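Local coordinates for protein spermidine synthase (Corynebacterium glutamicum ATCC 13032, PDB 3GJY) that probably catalyses the transfer of an aminopropyl group to putrescine to form spermidine, on a Rossmann-like fold shared with AdoMet-dependent methyltransferases, at residues A198-H203 against R207-E212. Sequence-based numbering, arbitrary orientation.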
loop_
_atom_site.group_PDB
_atom_site.type_symbol
_atom_site.label_atom_id
_atom_site.label_comp_id
_atom_site.label_asym_id
_atom_site.label_seq_id
_atom_site.Cartn_x
_atom_site.Cartn_y
_atom_site.Cartn_z
ATOM N N ALA A 198 -3.888 2.442 1.831
ATOM C CA ALA A 198 -4.089 1.644 0.627
ATOM C C ALA A 198 -3.681 2.365 -0.632
ATOM O O ALA A 198 -3.999 3.544 -0.833
ATOM C CB ALA A 198 -5.566 1.192 0.497
ATOM N N ASN A 199 -3.038 1.620 -1.521
ATOM C CA ASN A 199 -2.866 2.070 -2.894
ATOM C C ASN A 199 -4.130 1.758 -3.685
ATOM O O ASN A 199 -4.606 0.623 -3.688
ATOM C CB ASN A 199 -1.671 1.365 -3.515
ATOM C CG ASN A 199 -1.396 1.802 -4.924
ATOM O OD1 ASN A 199 -1.714 2.933 -5.314
ATOM N ND2 ASN A 199 -0.766 0.916 -5.694
ATOM N N CYS A 200 -4.715 2.777 -4.300
ATOM C CA CYS A 200 -5.938 2.598 -5.105
ATOM C C CYS A 200 -5.659 3.142 -6.493
ATOM O O CYS A 200 -5.349 4.313 -6.655
ATOM C CB CYS A 200 -7.129 3.306 -4.441
ATOM S SG CYS A 200 -8.623 3.405 -5.420
ATOM N N GLY A 201 -5.703 2.265 -7.492
ATOM C CA GLY A 201 -5.612 2.707 -8.893
ATOM C C GLY A 201 -7.014 2.966 -9.434
ATOM O O GLY A 201 -7.933 2.154 -9.223
ATOM N N ASP A 202 -7.203 4.112 -10.089
ATOM C CA ASP A 202 -8.544 4.427 -10.605
ATOM C C ASP A 202 -8.475 5.305 -11.853
ATOM O O ASP A 202 -7.518 6.078 -12.052
ATOM C CB ASP A 202 -9.446 5.036 -9.502
ATOM C CG ASP A 202 -10.952 4.772 -9.734
ATOM O OD1 ASP A 202 -11.342 4.160 -10.765
ATOM O OD2 ASP A 202 -11.778 5.171 -8.887
ATOM N N HIS A 203 -9.476 5.148 -12.723
ATOM C CA HIS A 203 -9.639 6.110 -13.830
ATOM C C HIS A 203 -10.595 7.224 -13.431
ATOM O O HIS A 203 -11.272 7.139 -12.398
ATOM C CB HIS A 203 -9.998 5.489 -15.192
ATOM C CG HIS A 203 -10.523 4.095 -15.119
ATOM N ND1 HIS A 203 -9.984 3.063 -15.857
ATOM C CD2 HIS A 203 -11.546 3.559 -14.412
ATOM C CE1 HIS A 203 -10.637 1.946 -15.591
ATOM N NE2 HIS A 203 -11.590 2.219 -14.718
ATOM N N ARG A 207 -15.034 6.624 -9.224
ATOM C CA ARG A 207 -16.118 5.984 -8.476
ATOM C C ARG A 207 -15.579 4.906 -7.559
ATOM O O ARG A 207 -16.122 4.708 -6.472
ATOM C CB ARG A 207 -17.190 5.373 -9.392
ATOM C CG ARG A 207 -18.001 6.417 -10.166
ATOM C CD ARG A 207 -19.142 5.721 -10.917
ATOM N NE ARG A 207 -18.835 5.408 -12.313
ATOM C CZ ARG A 207 -18.113 4.373 -12.747
ATOM N NH1 ARG A 207 -17.937 4.203 -14.052
ATOM N NH2 ARG A 207 -17.562 3.508 -11.903
ATOM N N GLY A 208 -14.534 4.220 -8.001
ATOM C CA GLY A 208 -13.877 3.195 -7.170
ATOM C C GLY A 208 -13.256 3.776 -5.902
ATOM O O GLY A 208 -13.558 3.350 -4.780
ATOM N N ALA A 209 -12.395 4.764 -6.083
ATOM C CA ALA A 209 -11.795 5.457 -4.923
ATOM C C ALA A 209 -12.859 6.019 -3.962
ATOM O O ALA A 209 -12.746 5.899 -2.729
ATOM C CB ALA A 209 -10.887 6.553 -5.394
ATOM N N LYS A 210 -13.887 6.667 -4.518
ATOM C CA LYS A 210 -14.893 7.292 -3.688
ATOM C C LYS A 210 -15.695 6.229 -2.913
ATOM O O LYS A 210 -15.995 6.434 -1.741
ATOM C CB LYS A 210 -15.811 8.180 -4.530
ATOM C CG LYS A 210 -15.097 9.421 -5.072
ATOM C CD LYS A 210 -15.989 10.164 -6.058
ATOM C CE LYS A 210 -15.274 11.352 -6.639
ATOM N NZ LYS A 210 -16.186 12.029 -7.622
ATOM N N SER A 211 -16.029 5.107 -3.548
ATOM C CA SER A 211 -16.729 4.042 -2.842
ATOM C C SER A 211 -15.842 3.405 -1.753
ATOM O O SER A 211 -16.333 3.032 -0.684
ATOM C CB SER A 211 -17.229 2.988 -3.824
ATOM O OG SER A 211 -18.397 3.473 -4.487
ATOM N N GLU A 212 -14.537 3.301 -2.018
ATOM C CA GLU A 212 -13.637 2.757 -0.972
ATOM C C GLU A 212 -13.662 3.700 0.209
ATOM O O GLU A 212 -13.773 3.253 1.365
ATOM C CB GLU A 212 -12.195 2.598 -1.477
ATOM C CG GLU A 212 -12.045 1.518 -2.514
ATOM C CD GLU A 212 -10.710 0.868 -2.455
ATOM O OE1 GLU A 212 -10.368 0.480 -1.329
ATOM O OE2 GLU A 212 -10.082 0.658 -3.512
HETATM O O HOH W 1 -13.962 4.056 -11.290
#
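Asp-202, at the end of strand 194-202, presents its carboxylate to the first turn of helix 207-219. The backbone N of Ala-209 donates to Asp-202 OD2 at 2.9 Å. This bond is nearly straight, with an N-H...O angle of 167°, yet it arrives from above the carboxylate plane, 35° out of it. The N of Gly-208 lies 3.0 Å from the same Asp-202 OD2. A water, its oxygen 2.7 Å from Asp-202 OD1, donates to that atom and accepts a weak bond from Gly-208 N. OD1 also takes a weak, bent bond from the N of His-203. Asp-202 swings CG to the side away from its own N, next to its carbonyl carbon, which carries the carboxylate across to the helix start. In the connecting loop, the side-chain OD2 of Asp-205 accepts from Arg-207 N.

Two residues earlier, Cys-200 extends from the same side of the strand. Its SG rests against the Ala-209 backbone, 3.8 Å from CA, and also lies 3.6 Å from Glu-212 OE2. A bend in the Glu-212 chain lays OE2 beside that sulfur while OE1 forms a salt bridge with Arg-165, which also donates to the Asn-199 carbonyl. Strands 160-165 and 238-245 flank this strand in the mixed sheet; Ile-240 and Leu-242 of the latter also touch Cys-200.

The axes of strand 198-202 and helix 207-212 approach to 8.0 Å and run at 145°. They form the first half of a beta-alpha-beta crossover in the AdoMet-methyltransferase-like sheet, helix 207-219 leading on to strand 222-227, parallel to strand 194-202 with strand 238-245 between them. The chemistry is that of an anion at a helix N-terminus: amide donors and the helix dipole probably stabilise the charged form of Asp-202, whereas the buried Glu-212 carboxylate, one turn farther along, probably owes its charge balance to Arg-165.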